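Local atomic coordinates of putative uncharacterized protein (Ustilago maydis, PDB entry 4GNX), a protein that binds single-stranded DNA through consecutive OB-fold domains as part of replication protein A, and so probably protects exposed DNA strands. Residues R29-Q34 with G38-V43; I151-K154 with P159-K162; Y65-E70 with T103-C108. All blocks are in the same frame, centred on the assembly; numbering follows the deposited sequence.

Contact 1: R29-Q34 with G38-V43. With nucleotides of chain G.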
loop_
_atom_site.group_PDB
_atom_site.type_symbol
_atom_site.label_atom_id
_atom_site.label_comp_id
_atom_site.label_asym_id
_atom_site.label_seq_id
_atom_site.Cartn_x
_atom_site.Cartn_y
_atom_site.Cartn_z
ATOM N N ARG C 29 13.753 -18.353 15.356
ATOM C CA ARG C 29 14.381 -17.534 14.357
ATOM C C ARG C 29 15.860 -17.307 14.698
ATOM O O ARG C 29 16.190 -17.006 15.845
ATOM C CB ARG C 29 13.615 -16.210 14.226
ATOM C CG ARG C 29 13.959 -15.411 12.978
ATOM C CD ARG C 29 12.948 -14.321 12.652
ATOM N NE ARG C 29 13.422 -13.484 11.548
ATOM C CZ ARG C 29 13.315 -13.795 10.256
ATOM N NH1 ARG C 29 12.725 -14.920 9.885
ATOM N NH2 ARG C 29 13.792 -12.976 9.326
ATOM N N HIS C 30 16.730 -17.475 13.694
ATOM C CA HIS C 30 18.181 -17.183 13.769
ATOM C C HIS C 30 18.566 -15.998 12.942
ATOM O O HIS C 30 17.915 -15.701 11.944
ATOM C CB HIS C 30 18.996 -18.349 13.231
ATOM C CG HIS C 30 18.974 -19.556 14.107
ATOM N ND1 HIS C 30 19.738 -19.659 15.209
ATOM C CD2 HIS C 30 18.243 -20.737 14.018
ATOM C CE1 HIS C 30 19.505 -20.843 15.801
ATOM N NE2 HIS C 30 18.590 -21.504 15.068
ATOM N N TRP C 31 19.655 -15.333 13.306
ATOM C CA TRP C 31 20.156 -14.254 12.469
ATOM C C TRP C 31 21.627 -14.028 12.622
ATOM O O TRP C 31 22.294 -14.697 13.414
ATOM C CB TRP C 31 19.383 -12.957 12.736
ATOM C CG TRP C 31 19.845 -12.217 13.965
ATOM C CD1 TRP C 31 20.854 -11.263 14.048
ATOM C CD2 TRP C 31 19.337 -12.355 15.336
ATOM N NE1 TRP C 31 21.000 -10.816 15.334
ATOM C CE2 TRP C 31 20.123 -11.428 16.159
ATOM C CE3 TRP C 31 18.352 -13.120 15.942
ATOM C CZ2 TRP C 31 19.908 -11.289 17.525
ATOM C CZ3 TRP C 31 18.147 -12.973 17.321
ATOM C CH2 TRP C 31 18.910 -12.082 18.092
ATOM N N SER C 32 22.126 -13.090 11.817
ATOM C CA SER C 32 23.446 -12.476 11.968
ATOM C C SER C 32 23.449 -11.088 11.324
ATOM O O SER C 32 22.666 -10.823 10.404
ATOM C CB SER C 32 24.540 -13.333 11.334
ATOM O OG SER C 32 25.764 -12.615 11.288
ATOM N N ASN C 33 24.323 -10.211 11.812
ATOM C CA ASN C 33 24.519 -8.896 11.197
ATOM C C ASN C 33 25.873 -8.254 11.522
ATOM O O ASN C 33 26.913 -8.769 11.106
ATOM C CB ASN C 33 23.329 -7.941 11.461
ATOM C CG ASN C 33 22.757 -8.063 12.865
ATOM O OD1 ASN C 33 23.476 -7.981 13.860
ATOM N ND2 ASN C 33 21.445 -8.233 12.947
ATOM N N GLN C 34 25.855 -7.150 12.267
ATOM C CA GLN C 34 27.060 -6.359 12.555
ATOM C C GLN C 34 27.427 -6.421 14.039
ATOM O O GLN C 34 28.530 -6.852 14.393
ATOM C CB GLN C 34 26.870 -4.892 12.137
ATOM C CG GLN C 34 25.712 -4.622 11.180
ATOM C CD GLN C 34 24.351 -4.582 11.870
ATOM O OE1 GLN C 34 24.256 -4.547 13.101
ATOM N NE2 GLN C 34 23.289 -4.591 11.072
ATOM N N GLY C 38 21.961 -14.135 16.712
ATOM C CA GLY C 38 21.387 -14.929 17.798
ATOM C C GLY C 38 20.096 -15.634 17.470
ATOM O O GLY C 38 19.831 -15.954 16.309
ATOM N N LYS C 39 19.286 -15.869 18.499
ATOM C CA LYS C 39 18.012 -16.565 18.319
ATOM C C LYS C 39 16.850 -16.038 19.162
ATOM O O LYS C 39 17.041 -15.416 20.208
ATOM C CB LYS C 39 18.172 -18.076 18.520
ATOM C CG LYS C 39 18.577 -18.511 19.919
ATOM C CD LYS C 39 18.533 -20.027 20.019
ATOM C CE LYS C 39 19.286 -20.543 21.234
ATOM N NZ LYS C 39 18.924 -21.965 21.498
ATOM N N LEU C 40 15.641 -16.309 18.689
ATOM C CA LEU C 40 14.441 -15.870 19.371
ATOM C C LEU C 40 13.205 -16.624 18.918
ATOM O O LEU C 40 13.216 -17.341 17.918
ATOM C CB LEU C 40 14.219 -14.384 19.137
ATOM C CG LEU C 40 13.783 -13.947 17.741
ATOM C CD1 LEU C 40 12.274 -13.989 17.583
ATOM C CD2 LEU C 40 14.290 -12.538 17.488
ATOM N N PHE C 41 12.130 -16.449 19.664
ATOM C CA PHE C 41 10.862 -16.990 19.253
ATOM C C PHE C 41 9.810 -16.141 19.921
ATOM O O PHE C 41 10.113 -15.319 20.793
ATOM C CB PHE C 41 10.713 -18.450 19.685
ATOM C CG PHE C 41 10.199 -18.609 21.079
ATOM C CD1 PHE C 41 8.898 -19.049 21.308
ATOM C CD2 PHE C 41 10.995 -18.283 22.176
ATOM C CE1 PHE C 41 8.409 -19.178 22.607
ATOM C CE2 PHE C 41 10.511 -18.426 23.473
ATOM C CZ PHE C 41 9.219 -18.870 23.689
ATOM N N SER C 42 8.572 -16.343 19.525
ATOM C CA SER C 42 7.511 -15.605 20.137
ATOM C C SER C 42 6.239 -16.392 20.169
ATOM O O SER C 42 6.029 -17.336 19.420
ATOM C CB SER C 42 7.273 -14.297 19.399
ATOM O OG SER C 42 6.740 -14.558 18.119
ATOM N N VAL C 43 5.368 -15.948 21.047
ATOM C CA VAL C 43 4.129 -16.609 21.315
ATOM C C VAL C 43 3.061 -15.532 21.411
ATOM O O VAL C 43 3.344 -14.401 21.849
ATOM C CB VAL C 43 4.274 -17.350 22.652
ATOM C CG1 VAL C 43 3.137 -17.027 23.613
ATOM C CG2 VAL C 43 4.448 -18.844 22.425
ATOM P P DT G 4 15.549 -10.280 9.810
ATOM O OP1 DT G 4 16.020 -11.432 8.997
ATOM O OP2 DT G 4 16.050 -8.916 9.500
ATOM O "O5'" DT G 4 13.951 -10.281 9.819
ATOM C "C5'" DT G 4 13.174 -9.217 9.221
ATOM C "C4'" DT G 4 12.245 -9.775 8.168
ATOM O "O4'" DT G 4 11.951 -11.160 8.473
ATOM C "C3'" DT G 4 10.885 -9.075 8.042
ATOM O "O3'" DT G 4 10.507 -8.947 6.656
ATOM C "C2'" DT G 4 9.940 -10.043 8.729
ATOM C "C1'" DT G 4 10.560 -11.358 8.312
ATOM N N1 DT G 4 10.158 -12.545 9.096
ATOM C C2 DT G 4 9.823 -13.690 8.404
ATOM O O2 DT G 4 9.872 -13.775 7.187
ATOM N N3 DT G 4 9.438 -14.744 9.196
ATOM C C4 DT G 4 9.345 -14.764 10.576
ATOM O O4 DT G 4 8.982 -15.788 11.150
ATOM C C5 DT G 4 9.701 -13.525 11.235
ATOM C C7 DT G 4 9.624 -13.449 12.728
ATOM C C6 DT G 4 10.078 -12.491 10.472
ATOM P P DT G 3 17.628 -6.965 15.416
ATOM O OP1 DT G 3 18.838 -6.896 14.557
ATOM O OP2 DT G 3 16.699 -5.812 15.478
ATOM O "O5'" DT G 3 16.802 -8.249 14.969
ATOM C "C5'" DT G 3 17.491 -9.370 14.390
ATOM C "C4'" DT G 3 16.515 -10.240 13.637
ATOM O "O4'" DT G 3 15.380 -10.513 14.488
ATOM C "C3'" DT G 3 15.951 -9.615 12.360
ATOM O "O3'" DT G 3 15.964 -10.606 11.326
ATOM C "C2'" DT G 3 14.535 -9.224 12.748
ATOM C "C1'" DT G 3 14.191 -10.301 13.753
ATOM N N1 DT G 3 13.122 -9.958 14.710
ATOM C C2 DT G 3 11.887 -10.541 14.528
ATOM O O2 DT G 3 11.638 -11.302 13.606
ATOM N N3 DT G 3 10.945 -10.186 15.461
ATOM C C4 DT G 3 11.113 -9.335 16.539
ATOM O O4 DT G 3 10.174 -9.121 17.300
ATOM C C5 DT G 3 12.440 -8.766 16.674
ATOM C C7 DT G 3 12.721 -7.833 17.810
ATOM C C6 DT G 3 13.364 -9.103 15.766
#

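Contact 2: I151-K154 with P159-K162. With nucleotides of chain G.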
loop_
_atom_site.group_PDB
_atom_site.type_symbol
_atom_site.label_atom_id
_atom_site.label_comp_id
_atom_site.label_asym_id
_atom_site.label_seq_id
_atom_site.Cartn_x
_atom_site.Cartn_y
_atom_site.Cartn_z
ATOM N N ILE C 151 13.123 -23.371 -1.471
ATOM C CA ILE C 151 13.409 -22.290 -2.401
ATOM C C ILE C 151 13.958 -21.072 -1.683
ATOM O O ILE C 151 13.433 -20.672 -0.634
ATOM C CB ILE C 151 12.164 -21.837 -3.195
ATOM C CG1 ILE C 151 10.912 -22.662 -2.832
ATOM C CG2 ILE C 151 12.474 -21.827 -4.691
ATOM C CD1 ILE C 151 10.175 -22.206 -1.583
ATOM N N VAL C 152 15.024 -20.510 -2.262
ATOM C CA VAL C 152 15.558 -19.188 -1.902
ATOM C C VAL C 152 14.640 -18.125 -2.500
ATOM O O VAL C 152 14.562 -17.967 -3.725
ATOM C CB VAL C 152 17.005 -18.967 -2.422
ATOM C CG1 VAL C 152 17.443 -17.521 -2.231
ATOM C CG2 VAL C 152 17.985 -19.909 -1.734
ATOM N N SER C 153 13.933 -17.418 -1.626
ATOM C CA SER C 153 13.082 -16.323 -2.049
ATOM C C SER C 153 13.961 -15.219 -2.595
ATOM O O SER C 153 14.948 -14.838 -1.959
ATOM C CB SER C 153 12.252 -15.799 -0.878
ATOM O OG SER C 153 13.075 -15.517 0.236
ATOM N N LYS C 154 13.612 -14.731 -3.784
ATOM C CA LYS C 154 14.303 -13.601 -4.400
ATOM C C LYS C 154 14.176 -12.363 -3.511
ATOM O O LYS C 154 15.118 -11.572 -3.390
ATOM C CB LYS C 154 13.762 -13.335 -5.812
ATOM C CG LYS C 154 14.544 -14.037 -6.916
ATOM C CD LYS C 154 13.824 -14.004 -8.261
ATOM C CE LYS C 154 14.782 -14.347 -9.398
ATOM N NZ LYS C 154 14.104 -14.522 -10.715
ATOM N N PRO C 159 17.131 -19.456 2.192
ATOM C CA PRO C 159 16.344 -20.660 1.854
ATOM C C PRO C 159 15.040 -20.758 2.644
ATOM O O PRO C 159 14.970 -20.246 3.764
ATOM C CB PRO C 159 17.277 -21.818 2.241
ATOM C CG PRO C 159 18.644 -21.240 2.227
ATOM C CD PRO C 159 18.493 -19.806 2.643
ATOM N N VAL C 160 14.019 -21.391 2.061
ATOM C CA VAL C 160 12.730 -21.570 2.749
ATOM C C VAL C 160 12.100 -22.945 2.521
ATOM O O VAL C 160 11.965 -23.393 1.380
ATOM C CB VAL C 160 11.684 -20.505 2.344
ATOM C CG1 VAL C 160 10.573 -20.451 3.383
ATOM C CG2 VAL C 160 12.309 -19.126 2.174
ATOM N N GLN C 161 11.703 -23.598 3.610
ATOM C CA GLN C 161 10.935 -24.849 3.523
ATOM C C GLN C 161 9.464 -24.574 3.231
ATOM O O GLN C 161 8.862 -23.684 3.828
ATOM C CB GLN C 161 11.057 -25.683 4.808
ATOM C CG GLN C 161 12.234 -26.653 4.832
ATOM C CD GLN C 161 13.562 -25.991 5.184
ATOM O OE1 GLN C 161 13.612 -24.997 5.919
ATOM N NE2 GLN C 161 14.651 -26.550 4.662
ATOM N N LYS C 162 8.886 -25.366 2.333
ATOM C CA LYS C 162 7.534 -25.128 1.856
ATOM C C LYS C 162 6.831 -26.457 1.603
ATOM O O LYS C 162 7.470 -27.406 1.168
ATOM C CB LYS C 162 7.612 -24.324 0.560
ATOM C CG LYS C 162 6.302 -23.714 0.125
ATOM C CD LYS C 162 6.168 -23.677 -1.382
ATOM C CE LYS C 162 4.699 -23.771 -1.748
ATOM N NZ LYS C 162 4.479 -23.619 -3.207
ATOM P P DT G 7 8.521 -14.889 -2.198
ATOM O OP1 DT G 7 9.798 -14.548 -2.877
ATOM O OP2 DT G 7 7.364 -13.964 -2.310
ATOM O "O5'" DT G 7 8.069 -16.351 -2.644
ATOM C "C5'" DT G 7 8.945 -17.485 -2.468
ATOM C "C4'" DT G 7 8.353 -18.726 -3.097
ATOM O "O4'" DT G 7 7.149 -19.116 -2.400
ATOM C "C3'" DT G 7 7.950 -18.599 -4.564
ATOM O "O3'" DT G 7 8.161 -19.867 -5.187
ATOM C "C2'" DT G 7 6.469 -18.268 -4.489
ATOM C "C1'" DT G 7 6.028 -19.070 -3.276
ATOM N N1 DT G 7 4.888 -18.529 -2.509
ATOM C C2 DT G 7 3.889 -19.406 -2.159
ATOM O O2 DT G 7 3.887 -20.579 -2.487
ATOM N N3 DT G 7 2.879 -18.854 -1.410
ATOM C C4 DT G 7 2.782 -17.547 -0.972
ATOM O O4 DT G 7 1.813 -17.197 -0.307
ATOM C C5 DT G 7 3.869 -16.683 -1.370
ATOM C C7 DT G 7 3.840 -15.247 -0.955
ATOM C C6 DT G 7 4.860 -17.212 -2.101
ATOM P P DT G 6 4.160 -13.450 2.773
ATOM O OP1 DT G 6 3.794 -12.155 2.146
ATOM O OP2 DT G 6 3.107 -14.479 2.990
ATOM O "O5'" DT G 6 5.335 -14.092 1.907
ATOM C "C5'" DT G 6 6.357 -13.264 1.309
ATOM C "C4'" DT G 6 7.665 -14.015 1.187
ATOM O "O4'" DT G 6 8.073 -14.544 2.470
ATOM C "C3'" DT G 6 7.656 -15.194 0.214
ATOM O "O3'" DT G 6 8.796 -15.113 -0.644
ATOM C "C2'" DT G 6 7.667 -16.421 1.109
ATOM C "C1'" DT G 6 8.309 -15.942 2.401
ATOM N N1 DT G 6 7.742 -16.557 3.625
ATOM C C2 DT G 6 8.552 -17.344 4.413
ATOM O O2 DT G 6 9.722 -17.571 4.153
ATOM N N3 DT G 6 7.936 -17.864 5.525
ATOM C C4 DT G 6 6.624 -17.677 5.918
ATOM O O4 DT G 6 6.211 -18.211 6.943
ATOM C C5 DT G 6 5.836 -16.835 5.049
ATOM C C7 DT G 6 4.405 -16.569 5.396
ATOM C C6 DT G 6 6.425 -16.326 3.960
#

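Contact 3: Y65-E70 with T103-C108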
loop_
_atom_site.group_PDB
_atom_site.type_symbol
_atom_site.label_atom_id
_atom_site.label_comp_id
_atom_site.label_asym_id
_atom_site.label_seq_id
_atom_site.Cartn_x
_atom_site.Cartn_y
_atom_site.Cartn_z
ATOM N N TYR C 65 10.890 -22.360 25.072
ATOM C CA TYR C 65 10.342 -22.833 23.808
ATOM C C TYR C 65 9.722 -24.216 23.980
ATOM O O TYR C 65 8.564 -24.414 23.599
ATOM C CB TYR C 65 11.353 -22.831 22.658
ATOM C CG TYR C 65 10.701 -23.198 21.339
ATOM C CD1 TYR C 65 10.044 -22.228 20.574
ATOM C CD2 TYR C 65 10.701 -24.512 20.873
ATOM C CE1 TYR C 65 9.430 -22.553 19.370
ATOM C CE2 TYR C 65 10.085 -24.847 19.675
ATOM C CZ TYR C 65 9.452 -23.866 18.929
ATOM O OH TYR C 65 8.838 -24.186 17.737
ATOM N N PRO C 66 10.476 -25.166 24.574
ATOM C CA PRO C 66 9.893 -26.491 24.779
ATOM C C PRO C 66 8.671 -26.408 25.680
ATOM O O PRO C 66 7.689 -27.098 25.451
ATOM C CB PRO C 66 11.012 -27.261 25.482
ATOM C CG PRO C 66 12.262 -26.544 25.114
ATOM C CD PRO C 66 11.860 -25.104 25.077
ATOM N N LEU C 67 8.729 -25.524 26.664
ATOM C CA LEU C 67 7.718 -25.431 27.710
ATOM C C LEU C 67 6.337 -24.941 27.267
ATOM O O LEU C 67 5.332 -25.288 27.879
ATOM C CB LEU C 67 8.253 -24.541 28.840
ATOM C CG LEU C 67 7.466 -24.315 30.131
ATOM C CD1 LEU C 67 7.039 -25.627 30.781
ATOM C CD2 LEU C 67 8.309 -23.493 31.089
ATOM N N LEU C 68 6.280 -24.128 26.219
ATOM C CA LEU C 68 5.011 -23.504 25.842
ATOM C C LEU C 68 4.421 -24.148 24.596
ATOM O O LEU C 68 5.082 -24.230 23.563
ATOM C CB LEU C 68 5.191 -21.998 25.633
ATOM C CG LEU C 68 5.554 -21.103 26.822
ATOM C CD1 LEU C 68 6.106 -19.778 26.313
ATOM C CD2 LEU C 68 4.355 -20.875 27.731
ATOM N N GLN C 69 3.176 -24.600 24.693
ATOM C CA GLN C 69 2.552 -25.341 23.599
ATOM C C GLN C 69 1.179 -24.780 23.276
ATOM O O GLN C 69 0.411 -24.466 24.185
ATOM C CB GLN C 69 2.468 -26.831 23.946
ATOM C CG GLN C 69 3.818 -27.524 23.995
ATOM C CD GLN C 69 3.723 -28.948 24.514
ATOM O OE1 GLN C 69 2.623 -29.492 24.699
ATOM N NE2 GLN C 69 4.881 -29.570 24.751
ATOM N N GLU C 70 0.869 -24.658 21.985
ATOM C CA GLU C 70 -0.381 -24.014 21.561
ATOM C C GLU C 70 -1.660 -24.591 22.167
ATOM O O GLU C 70 -1.793 -25.790 22.358
ATOM C CB GLU C 70 -0.509 -23.842 20.032
ATOM C CG GLU C 70 0.583 -24.459 19.163
ATOM C CD GLU C 70 0.738 -23.740 17.821
ATOM O OE1 GLU C 70 1.037 -22.523 17.816
ATOM O OE2 GLU C 70 0.564 -24.391 16.763
ATOM N N THR C 103 11.946 -15.133 34.623
ATOM C CA THR C 103 10.568 -15.400 34.221
ATOM C C THR C 103 10.071 -16.781 34.672
ATOM O O THR C 103 10.721 -17.802 34.443
ATOM C CB THR C 103 10.365 -15.175 32.703
ATOM O OG1 THR C 103 10.474 -13.779 32.416
ATOM C CG2 THR C 103 8.990 -15.636 32.238
ATOM N N GLU C 104 8.912 -16.772 35.328
ATOM C CA GLU C 104 8.245 -17.967 35.823
ATOM C C GLU C 104 7.092 -18.345 34.903
ATOM O O GLU C 104 6.171 -17.546 34.683
ATOM C CB GLU C 104 7.683 -17.711 37.226
ATOM C CG GLU C 104 8.699 -17.732 38.364
ATOM C CD GLU C 104 8.711 -19.048 39.144
ATOM O OE1 GLU C 104 8.231 -20.089 38.625
ATOM O OE2 GLU C 104 9.206 -19.047 40.294
ATOM N N ILE C 105 7.151 -19.565 34.372
ATOM C CA ILE C 105 6.047 -20.166 33.627
ATOM C C ILE C 105 5.704 -21.533 34.230
ATOM O O ILE C 105 6.567 -22.415 34.362
ATOM C CB ILE C 105 6.365 -20.318 32.127
ATOM C CG1 ILE C 105 6.659 -18.951 31.507
ATOM C CG2 ILE C 105 5.217 -21.013 31.406
ATOM C CD1 ILE C 105 7.203 -19.011 30.098
ATOM N N GLU C 106 4.441 -21.688 34.616
ATOM C CA GLU C 106 3.918 -22.961 35.090
ATOM C C GLU C 106 2.525 -23.159 34.504
ATOM O O GLU C 106 1.708 -22.241 34.526
ATOM C CB GLU C 106 3.892 -23.001 36.620
ATOM C CG GLU C 106 5.257 -23.296 37.233
ATOM C CD GLU C 106 5.349 -23.004 38.726
ATOM O OE1 GLU C 106 5.246 -21.819 39.126
ATOM O OE2 GLU C 106 5.558 -23.966 39.495
ATOM N N GLU C 107 2.269 -24.354 33.967
ATOM C CA GLU C 107 0.994 -24.669 33.312
ATOM C C GLU C 107 -0.162 -24.861 34.305
ATOM O O GLU C 107 0.036 -25.335 35.425
ATOM C CB GLU C 107 1.140 -25.894 32.406
ATOM C CG GLU C 107 -0.122 -26.225 31.624
ATOM C CD GLU C 107 0.086 -27.253 30.532
ATOM O OE1 GLU C 107 -0.747 -27.281 29.598
ATOM O OE2 GLU C 107 1.065 -28.025 30.604
ATOM N N CYS C 108 -1.364 -24.483 33.867
ATOM C CA CYS C 108 -2.583 -24.529 34.678
ATOM C C CYS C 108 -3.413 -25.775 34.444
ATOM O O CYS C 108 -3.351 -26.386 33.376
ATOM C CB CYS C 108 -3.471 -23.329 34.373
ATOM S SG CYS C 108 -2.933 -21.808 35.164
#

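Contact 1: R29-Q34 with G38-V43
Arg29 and Leu40 pair near the turn end of the antiparallel hairpin formed by strands 17-30 and 39-46, the first two strands of an OB fold, whose connecting loop in this family commonly grips nucleic acid. Backbone bonds come first: Arg29 N gives its hydrogen to Leu40 O (2.8 Å), Leu40 N returns one to Arg29 O (3.0 Å), and Trp31 N continues the pairing to Gly38 O.

Packing follows. The six-membered ring of Trp31 lies over Gly38, with Gly38 CA 3.7 Å from its centroid in a CH-pi contact; glycine suits the place because the indole can lie flat on its main chain. C5' of DT3 of chain G touches the opposite ring face, sandwiching the indole. Buried Leu40 fills in beside it, CD2 lying 3.9 Å from Trp31 CZ3.

Charge makes the third group. Lys39 turns from the hairpin to a salt bridge with Asp62, whereas Arg29, with CG opposite the backbone N (chi1 -165°) and the chain extended from CG to NE, reaches the DNA backbone, its guanidinium laying one face over C6 of the DT4 base. Arg29 NH2 donates to DT4 O5' at 2.7 Å and, more weakly, to OP1 of the same phosphate.

Contact 2: I151-K154 with P159-K162
Ile151 and Val160 meet where a beta hairpin of the second OB domain is only loosely paired. Ile151 N donates to Val160 O over 3.1 Å; the return bond, from Val160 N to Ile151 O, is weak because it is strongly bent. Proline suits position 159, a non-hydrogen-bonding place near the start of its strand.

The side chains fall roughly into two groups. In one, Val152 places CG2 beside Pro159, 4.2 Å from its CG, a small apolar pairing at the exposed surface. In the other are Ile151 and Val160, with Lys162 further along strand 159-168. The tip of Ile151 bends back over the partner strand, where CD1 lies 4.0 Å from Lys162 CB and the two side chains cross obliquely. In Val160, CG1, opposite the backbone N (chi1 -161°), faces the DT6 base of chain G, 3.8 Å from C2, while CG2 lies near both Ile151 O and DT6 O2. A compact beta-branched residue can thus touch the partner strand and a base at once.

Lys162 is bent at its second torsion (chi2 -146°), and the remaining chain carries NZ toward DT7 of chain G, to whose O2 it makes a weak 3.2 Å bond; Glu164 pairs with the same ammonium and probably steadies it. Ser153 is small enough for its CB to lie 3.4 Å from DT7 OP1, its hydroxyl bonding to Ser156.

Strand 174-180 flanks the hairpin beyond 159-168: Trp180 packs against Val160 and Lys162, Thr178 also touches Lys162, and Lys162 is backbone-bonded to Ser149 of strand 135-152.

Contact 3: Y65-E70 with T103-C108
Ile105 receives Leu67 and Leu68 in a small apolar cluster of the first OB domain, joining strand 104-107, an outermost strand of its sheet, to the loop that follows helix 59-64. A helix in this place, between the third and fourth strands, is a hallmark of the OB fold.

The strand alternates: the side chains of Glu104 and Glu106 start away from the loop, in exposed positions suited to acids, while Ile105 turns toward it. Its CB already meets Leu67, 3.9 Å from CD2. From there the side chain forks. CG2 settles between the two leucines, 3.8 Å from Leu68 CD2 and 4.0 Å from Leu67 CD2. CG1, placed opposite the carbonyl carbon (chi1 -60°), carries the longer branch onward, and CD1 at its end reaches both methyls of Leu68, CD1 at 4.0 Å and CD2 at 4.1 Å. Leu68 lies roughly perpendicular to the isoleucine, and Leu67 runs alongside it, pointing the other way. Branched aliphatic residues fit here, since each offers two methyls to an apolar contact.

Phe64 of the helix and Tyr74 of strand 73-77 also press on Ile105, and Lys25 NZ fastens the loop by bonding Tyr65 O and Leu68 O. The DNA stays about 11 Å from the nearest atom of this contact. Leu67 CD2 also lies 3.9 Å from Ile105 O.

How the contacts relate
Along the chain contact 1 comes first, contact 3 next and contact 2 last. Contacts 1 and 3 belong to the first OB domain and reach the same sheet; their centres are 20 Å apart, yet they touch, Phe41 meeting Tyr65 edge to face and resting its CZ 4.2 Å from Leu68 CD1. Contact 2 is the corresponding hairpin of the following OB domain, its centre 18 Å from that of contact 1 and 31 Å from that of contact 3. Contacts 1 and 2 bind successive parts of one DNA strand, DT3 and DT4, then DT6 and DT7, so two tandem domains share the strand while contact 3 packs the body of the first.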